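Local coordinates for extracellular solute-binding protein, family 1 (Bifidobacterium longum subsp. infantis, PDB 6FTH) that probably binds human milk oligosaccharides outside the cell and hands them to an ABC transporter for uptake, at residues Tyr258-Leu261 and Ile262-Leu266; Glu177-Leu180 and Lys181-Thr185; Ser345-Ala348 and Asn349-Ala352; Ala353-Leu356 and Ala357-Tyr361. One frame throughout, in Å; residues are numbered along the deposited sequence.

Contact 1: Tyr258-Leu261 and Ile262-Leu266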
# COMPACT_ATOMS: atom_id res chain seq x y z
N TYR A 258 -14.58 -15.69 11.65
CA TYR A 258 -14.99 -15.73 10.25
C TYR A 258 -15.74 -17.01 9.94
O TYR A 258 -16.72 -16.98 9.19
CB TYR A 258 -13.81 -15.57 9.30
CG TYR A 258 -13.45 -14.12 9.03
CD1 TYR A 258 -14.40 -13.21 8.56
CD2 TYR A 258 -12.16 -13.64 9.25
CE1 TYR A 258 -14.06 -11.88 8.29
CE2 TYR A 258 -11.83 -12.33 8.99
CZ TYR A 258 -12.78 -11.45 8.52
OH TYR A 258 -12.45 -10.15 8.24
N HIS A 259 -15.31 -18.14 10.50
CA HIS A 259 -16.04 -19.37 10.19
C HIS A 259 -17.46 -19.31 10.75
O HIS A 259 -18.40 -19.78 10.10
CB HIS A 259 -15.32 -20.61 10.70
CG HIS A 259 -16.08 -21.86 10.43
ND1 HIS A 259 -16.44 -22.25 9.16
CD2 HIS A 259 -16.62 -22.78 11.27
CE1 HIS A 259 -17.14 -23.37 9.22
NE2 HIS A 259 -17.26 -23.71 10.49
N LYS A 260 -17.63 -18.72 11.93
CA LYS A 260 -18.96 -18.55 12.48
C LYS A 260 -19.81 -17.72 11.54
O LYS A 260 -20.92 -18.11 11.16
CB LYS A 260 -18.88 -17.91 13.86
CG LYS A 260 -20.25 -17.81 14.56
CD LYS A 260 -20.17 -17.10 15.91
CE LYS A 260 -21.49 -17.27 16.68
NZ LYS A 260 -21.60 -16.38 17.87
N LEU A 261 -19.29 -16.57 11.11
CA LEU A 261 -20.02 -15.71 10.19
C LEU A 261 -20.36 -16.43 8.90
O LEU A 261 -21.50 -16.34 8.41
CB LEU A 261 -19.19 -14.46 9.88
CG LEU A 261 -18.86 -13.51 11.04
CD1 LEU A 261 -18.25 -12.19 10.52
CD2 LEU A 261 -20.02 -13.23 11.94
N ILE A 262 -19.37 -17.11 8.30
CA ILE A 262 -19.60 -17.84 7.05
C ILE A 262 -20.66 -18.91 7.24
O ILE A 262 -21.56 -19.07 6.41
CB ILE A 262 -18.26 -18.41 6.53
CG1 ILE A 262 -17.37 -17.30 6.00
CG2 ILE A 262 -18.50 -19.43 5.40
CD1 ILE A 262 -15.91 -17.69 5.83
N SER A 263 -20.58 -19.65 8.35
CA SER A 263 -21.52 -20.74 8.60
C SER A 263 -22.94 -20.22 8.79
O SER A 263 -23.91 -20.96 8.57
CB SER A 263 -21.06 -21.54 9.81
OG SER A 263 -21.36 -20.89 11.03
N GLU A 264 -23.09 -18.95 9.18
CA GLU A 264 -24.37 -18.29 9.37
C GLU A 264 -24.85 -17.58 8.11
O GLU A 264 -25.88 -16.89 8.17
CB GLU A 264 -24.29 -17.33 10.56
CG GLU A 264 -24.10 -18.06 11.89
CD GLU A 264 -23.97 -17.16 13.10
OE1 GLU A 264 -23.35 -16.07 13.02
OE2 GLU A 264 -24.46 -17.55 14.16
N GLY A 265 -24.16 -17.72 6.99
CA GLY A 265 -24.57 -17.05 5.78
C GLY A 265 -24.36 -15.56 5.78
O GLY A 265 -25.03 -14.84 5.03
N LEU A 266 -23.44 -15.06 6.61
CA LEU A 266 -23.21 -13.62 6.70
C LEU A 266 -22.09 -13.13 5.81
O LEU A 266 -21.93 -11.91 5.64
CB LEU A 266 -22.94 -13.24 8.15
CG LEU A 266 -24.00 -13.73 9.15
CD1 LEU A 266 -23.63 -13.47 10.59
CD2 LEU A 266 -25.37 -13.11 8.86

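Contact 2: Glu177-Leu180 and Lys181-Thr185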
# COMPACT_ATOMS: atom_id res chain seq x y z
N GLU A 177 -21.64 -9.17 14.76
CA GLU A 177 -22.42 -10.31 14.32
C GLU A 177 -23.91 -9.98 14.34
O GLU A 177 -24.65 -10.31 13.39
CB GLU A 177 -22.10 -11.53 15.20
CG GLU A 177 -22.81 -12.77 14.74
CD GLU A 177 -22.55 -13.97 15.63
OE1 GLU A 177 -21.91 -13.83 16.70
OE2 GLU A 177 -22.99 -15.07 15.23
N ASN A 178 -24.37 -9.30 15.39
CA ASN A 178 -25.80 -8.96 15.47
C ASN A 178 -26.21 -8.05 14.33
O ASN A 178 -27.28 -8.24 13.72
CB ASN A 178 -26.09 -8.31 16.82
CG ASN A 178 -27.54 -7.92 16.98
OD1 ASN A 178 -28.42 -8.78 17.04
ND2 ASN A 178 -27.80 -6.61 17.06
N VAL A 179 -25.39 -7.04 14.02
CA VAL A 179 -25.68 -6.15 12.89
C VAL A 179 -25.75 -6.94 11.58
O VAL A 179 -26.64 -6.71 10.74
CB VAL A 179 -24.60 -5.05 12.81
CG1 VAL A 179 -24.62 -4.36 11.47
CG2 VAL A 179 -24.76 -4.07 13.96
N LEU A 180 -24.81 -7.86 11.37
CA LEU A 180 -24.78 -8.59 10.12
C LEU A 180 -26.01 -9.48 9.98
O LEU A 180 -26.54 -9.62 8.87
CB LEU A 180 -23.51 -9.43 10.04
CG LEU A 180 -22.18 -8.64 9.97
CD1 LEU A 180 -21.05 -9.60 9.93
CD2 LEU A 180 -22.14 -7.72 8.77
N LYS A 181 -26.48 -10.10 11.08
CA LYS A 181 -27.71 -10.89 11.02
C LYS A 181 -28.89 -10.03 10.62
O LYS A 181 -29.76 -10.47 9.86
CB LYS A 181 -27.97 -11.56 12.37
CG LYS A 181 -26.98 -12.69 12.70
CD LYS A 181 -27.17 -13.31 14.06
CE LYS A 181 -26.17 -14.47 14.27
NZ LYS A 181 -26.19 -14.98 15.69
N ALA A 182 -28.97 -8.82 11.15
CA ALA A 182 -30.03 -7.90 10.77
C ALA A 182 -29.95 -7.53 9.30
O ALA A 182 -30.97 -7.51 8.59
CB ALA A 182 -29.94 -6.65 11.64
N PHE A 183 -28.75 -7.26 8.80
CA PHE A 183 -28.57 -6.99 7.38
C PHE A 183 -29.04 -8.18 6.55
O PHE A 183 -29.63 -8.00 5.48
CB PHE A 183 -27.09 -6.72 7.06
CG PHE A 183 -26.56 -5.38 7.56
CD1 PHE A 183 -27.36 -4.40 8.13
CD2 PHE A 183 -25.21 -5.11 7.42
CE1 PHE A 183 -26.81 -3.19 8.55
CE2 PHE A 183 -24.66 -3.92 7.82
CZ PHE A 183 -25.45 -2.95 8.40
N LYS A 184 -28.79 -9.39 7.04
CA LYS A 184 -29.11 -10.57 6.26
C LYS A 184 -30.62 -10.73 6.13
O LYS A 184 -31.12 -11.06 5.05
CB LYS A 184 -28.49 -11.81 6.88
CG LYS A 184 -28.73 -13.07 6.04
CD LYS A 184 -28.12 -14.31 6.62
CE LYS A 184 -28.27 -15.52 5.66
NZ LYS A 184 -27.72 -15.32 4.27
N THR A 185 -31.37 -10.45 7.20
CA THR A 185 -32.77 -10.88 7.25
C THR A 185 -33.79 -9.76 7.15
O THR A 185 -34.96 -10.05 6.91
CB THR A 185 -33.06 -11.65 8.55
OG1 THR A 185 -32.79 -10.83 9.69
CG2 THR A 185 -32.21 -12.91 8.61

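Contact 3: Ser345-Ala348 and Asn349-Ala352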
# COMPACT_ATOMS: atom_id res chain seq x y z
N SER A 345 25.68 2.45 -12.32
CA SER A 345 27.06 2.74 -11.96
C SER A 345 27.92 2.97 -13.19
O SER A 345 29.02 3.53 -13.07
CB SER A 345 27.64 1.59 -11.15
OG SER A 345 27.62 0.42 -11.94
N HIS A 346 27.45 2.57 -14.36
CA HIS A 346 28.21 2.75 -15.59
C HIS A 346 27.57 3.77 -16.53
O HIS A 346 27.94 3.85 -17.70
CB HIS A 346 28.42 1.39 -16.24
CG HIS A 346 29.00 0.38 -15.29
ND1 HIS A 346 28.38 -0.81 -14.98
CD2 HIS A 346 30.11 0.44 -14.52
CE1 HIS A 346 29.11 -1.47 -14.09
NE2 HIS A 346 30.17 -0.73 -13.79
N ALA A 347 26.63 4.57 -16.02
CA ALA A 347 26.07 5.64 -16.84
C ALA A 347 27.17 6.60 -17.28
O ALA A 347 28.03 7.00 -16.50
CB ALA A 347 25.01 6.41 -16.06
N ALA A 348 27.12 6.98 -18.56
CA ALA A 348 28.16 7.83 -19.13
C ALA A 348 28.16 9.22 -18.51
O ALA A 348 29.23 9.76 -18.18
CB ALA A 348 27.96 7.93 -20.64
N ASN A 349 26.99 9.83 -18.34
CA ASN A 349 26.88 11.23 -17.96
C ASN A 349 26.17 11.33 -16.61
O ASN A 349 25.00 11.73 -16.52
CB ASN A 349 26.13 11.98 -19.06
CG ASN A 349 26.83 11.88 -20.41
OD1 ASN A 349 28.00 12.22 -20.53
ND2 ASN A 349 26.11 11.38 -21.41
N LYS A 350 26.90 11.00 -15.54
CA LYS A 350 26.27 10.94 -14.21
C LYS A 350 25.90 12.32 -13.69
O LYS A 350 24.92 12.45 -12.95
CB LYS A 350 27.17 10.21 -13.22
CG LYS A 350 27.26 8.72 -13.47
CD LYS A 350 28.10 8.02 -12.43
CE LYS A 350 28.32 6.58 -12.80
NZ LYS A 350 29.31 5.95 -11.90
N ASP A 351 26.64 13.36 -14.07
CA ASP A 351 26.28 14.71 -13.65
C ASP A 351 24.94 15.12 -14.24
O ASP A 351 24.10 15.70 -13.55
CB ASP A 351 27.36 15.70 -14.06
CG ASP A 351 28.65 15.52 -13.28
OD1 ASP A 351 28.57 15.23 -12.06
OD2 ASP A 351 29.74 15.67 -13.87
N ALA A 352 24.74 14.84 -15.52
CA ALA A 352 23.46 15.13 -16.14
C ALA A 352 22.34 14.32 -15.49
O ALA A 352 21.24 14.83 -15.28
CB ALA A 352 23.52 14.83 -17.64
O HOH W 1 29.71 10.34 -15.59

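Contact 4: Ala353-Leu356 and Ala357-Tyr361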
# COMPACT_ATOMS: atom_id res chain seq x y z
N ALA A 353 22.62 13.06 -15.16
CA ALA A 353 21.60 12.21 -14.54
C ALA A 353 21.24 12.70 -13.14
O ALA A 353 20.07 12.66 -12.74
CB ALA A 353 22.08 10.77 -14.50
N LEU A 354 22.24 13.14 -12.37
CA LEU A 354 22.00 13.69 -11.04
C LEU A 354 21.28 15.03 -11.11
O LEU A 354 20.44 15.34 -10.26
CB LEU A 354 23.33 13.80 -10.30
CG LEU A 354 23.99 12.46 -9.94
CD1 LEU A 354 25.44 12.65 -9.46
CD2 LEU A 354 23.16 11.70 -8.87
N LYS A 355 21.58 15.83 -12.14
CA LYS A 355 20.81 17.06 -12.34
C LYS A 355 19.36 16.73 -12.66
O LYS A 355 18.44 17.40 -12.18
CB LYS A 355 21.43 17.88 -13.47
CG LYS A 355 20.55 19.05 -13.86
CD LYS A 355 21.33 20.24 -14.42
CE LYS A 355 22.01 19.90 -15.69
NZ LYS A 355 22.34 21.17 -16.46
N LEU A 356 19.13 15.68 -13.47
CA LEU A 356 17.77 15.22 -13.74
C LEU A 356 17.04 14.80 -12.47
O LEU A 356 15.86 15.15 -12.27
CB LEU A 356 17.82 14.07 -14.75
CG LEU A 356 16.50 13.38 -15.08
CD1 LEU A 356 15.55 14.36 -15.76
CD2 LEU A 356 16.74 12.17 -15.98
N ALA A 357 17.70 14.04 -11.59
CA ALA A 357 17.11 13.70 -10.30
C ALA A 357 16.75 14.96 -9.53
O ALA A 357 15.65 15.09 -8.98
CB ALA A 357 18.08 12.86 -9.48
N ASN A 358 17.69 15.89 -9.44
CA ASN A 358 17.43 17.09 -8.67
C ASN A 358 16.21 17.81 -9.19
O ASN A 358 15.39 18.31 -8.41
CB ASN A 358 18.66 18.00 -8.69
CG ASN A 358 18.52 19.13 -7.73
OD1 ASN A 358 18.24 18.92 -6.55
ND2 ASN A 358 18.63 20.37 -8.23
N LEU A 359 16.06 17.88 -10.52
CA LEU A 359 14.93 18.59 -11.11
C LEU A 359 13.61 17.83 -10.90
O LEU A 359 12.58 18.45 -10.61
CB LEU A 359 15.19 18.85 -12.58
CG LEU A 359 16.33 19.84 -12.87
CD1 LEU A 359 16.59 19.92 -14.35
CD2 LEU A 359 15.99 21.23 -12.31
N LEU A 360 13.63 16.49 -11.05
CA LEU A 360 12.44 15.70 -10.77
C LEU A 360 11.89 15.98 -9.39
O LEU A 360 10.67 16.05 -9.21
CB LEU A 360 12.73 14.19 -10.90
CG LEU A 360 12.86 13.68 -12.34
CD1 LEU A 360 13.48 12.29 -12.33
CD2 LEU A 360 11.54 13.65 -13.08
N TYR A 361 12.78 16.17 -8.41
CA TYR A 361 12.43 16.38 -7.01
C TYR A 361 12.22 17.85 -6.66
O TYR A 361 11.95 18.18 -5.50
CB TYR A 361 13.46 15.69 -6.10
CG TYR A 361 13.21 14.18 -6.09
CD1 TYR A 361 13.57 13.38 -7.17
CD2 TYR A 361 12.55 13.58 -5.03
CE1 TYR A 361 13.28 12.02 -7.19
CE2 TYR A 361 12.27 12.21 -5.05
CZ TYR A 361 12.64 11.44 -6.12
OH TYR A 361 12.36 10.09 -6.16

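Contact 1: Tyr258-Leu261 and Ile262-Leu266
Leu261 O receives Leu266 N at 2.9 Å, a nearly straight bond (161° at the hydrogen) that closes the end of the helix. Inside it, Gly265 N binds Ile262 O at 3.0 Å, and together the two bonds define a Schellman motif in which Gly265, at positive phi, reverses the chain. The wrap also brings apolar groups together: Leu266 CD1 meets Leu261 CD2 at 3.9 Å, the two side chains crossing at about a right angle.

One residue back, Lys260 O accepts Ser263 OG at 2.8 Å and, weakly, Glu264 N. The hydroxyl can fold back onto this carbonyl because OG stands between the backbone N and the carbonyl carbon (chi1 78°). Beyond that carbonyl the extended Lys260 chain passes obliquely beside Glu264, with CG of the lysine 3.9 Å from OE1 of the glutamate. Their charges do not touch, since Lys260 NZ is 4.8 Å from Glu264 OE2; the ammonium instead forms a salt bridge with Glu177. Glu264 OE1 abuts Glu177 OE2, a pairing of like charges that may be eased by a shared proton. With Glu264 shortened to an alanine, the Lys260 methylenes would probably lose their neighbour on that flank and Lys181 its long, weak ion pair.

Farther out, Leu261 and Leu266 pack against helix 173-185, Tyr258 and Ile262 rest on Met482 of helix 457-484, and Leu266 pairs through its backbone with Met199 of strand 197-199, so the end of helix 249-263 is held between three elements.

Contact 2: Glu177-Leu180 and Lys181-Thr185
Val179 lays its CG1 methyl over one face of the Phe183 ring, 3.5 Å above the plane and displaced toward the rim near CZ. This CH-pi contact, 3.8 Å from CG1 to the ring centroid, arises because the two side chains, one turn apart, run side by side in the same direction. Leu180 CD2 adds a looser apolar approach, 4.2 Å from Phe183 CD2. Cutting Phe183 back to an alanine is likely to strip the Val179 methyl of its aromatic neighbour and Trp161 of its edge-to-face partner.

Elsewhere round the helix the chemistry is ionic. Lys181, CG set opposite its carbonyl carbon (chi1 -70°), reaches back obliquely across Glu177, where NZ forms a salt bridge with OE2 at 3.2 Å, its hydrogen bond weak; Glu177 OE1 is engaged by Lys260. At the last turn Lys181 O takes both Thr185 N and Thr185 OG1, each at 3.1 Å, from opposite faces of its plane.

Helix 173-185 thus presents unlike sides to its surroundings. Val179, Ala182 and Phe183 pack on Leu162 and Leu165 of helix 159-165, Leu180 and Phe183 reach Pro198 of strand 197-199, and Glu177 and Leu180 touch Leu261 of helix 249-263.

Contact 3: Ser345-Ala348 and Asn349-Ala352
Ser345 offers its backbone O to Lys350 NZ at 2.7 Å, five residues ahead. The ammonium sits above the carbonyl plane, 43° out of it, rather than on a lone pair, and CE of the same lysine lies 3.1 Å from Ser345 O. Ser345's hydroxyl is occupied elsewhere, bonded to Gly101 O, while OG also lies over the centre of the neighbouring His346 ring. His346 turns its side chain from the helix and meets Lys350 merely through the backbone, its N lying 4.4 Å from CE.

Ala347 supplies the middle of the track along which the lysine runs: its O is 3.6 Å from Lys350 CG, and its CB is 4.1 Å from the same carbon. Lys350 is fully extended beyond CG, which stands opposite its carbonyl carbon (chi1 -71°), and this straight chain carries NZ back past Ala347 to Ser345. Glu104 also holds NZ, through a salt bridge that probably balances its charge.

Ala348 closes the walk through a water, which donates to Ala348 O at 2.7 Å and accepts from Lys350 N at 2.9 Å. Asn349 occupies the N-cap position without a side-chain capping bond; its ND2 goes to Ile29 O. The arrangement is a strand-to-helix junction of an alpha/beta lobe, leading from strand 339-343 into helix 350-360, with a water on the first helical N-H.

Contact 4: Ala353-Leu356 and Ala357-Tyr361
Peptide groups are the flat units that meet here, each carbonyl of Ala353-Leu356 facing an N-H one turn on. Leu360 N reaches Leu356 O at 2.9 Å, and Leu359 N reaches Lys355 O, likewise at 2.9 Å. Ala357 N and Asn358 N bind Ala353 O and Leu354 O in the same fashion, giving four consecutive alpha-helical bonds. The amide of Asn358 turns from this row of helix bonds: its CB sits 3.5 Å from Lys355 O, whereas OD1 accepts from Asn115 N.

Side chains then lie along the helix. Lys355 and Leu359 run side by side in the same direction, Lys355 CG meeting Leu359 CD1 at 4.1 Å. Leu359 CG also comes to 3.3 Å from Lys355 O, a closeness set by the torsion that places CG opposite its own carbonyl carbon (chi1 -67°). Leu360 does likewise over Leu356 O, its CG at 3.3 Å, while its CD1 approaches Leu356 CG at 4.2 Å. These branches shield two of the helix carbonyls with hydrocarbon.

On one side of helix 350-360, Ala353, Leu354 and Ala357 pack against Leu343 and Phe341 of strand 339-343. Leu356, Leu359 and Leu360 meet Leu52 of helix 47-56, Asn358 touches Pro114 at the start of helix 114-122, and Tyr361, just past the helix end, rests on Arg340 and Val116.

The four contacts form two pairs on opposite sides of the chain's centre, as expected of a two-lobed binding protein. Contacts 1 and 2 touch, their centres about 11 Å apart, joining helices 249-263 and 173-185 through leucines and a charged cluster. Contacts 3 and 4 share helix 350-360, the first at its start and the second along its body. Burial separates the members of each pair: contacts 2 and 4 are largely buried, contact 1 is partly so, and contact 3 lies at the surface. Apolar side chains pack along the helix bodies, with an ionic pair on one flank of contact 2, while a Schellman glycine ends one helix and a water and a lysine serve the loop that leads into another.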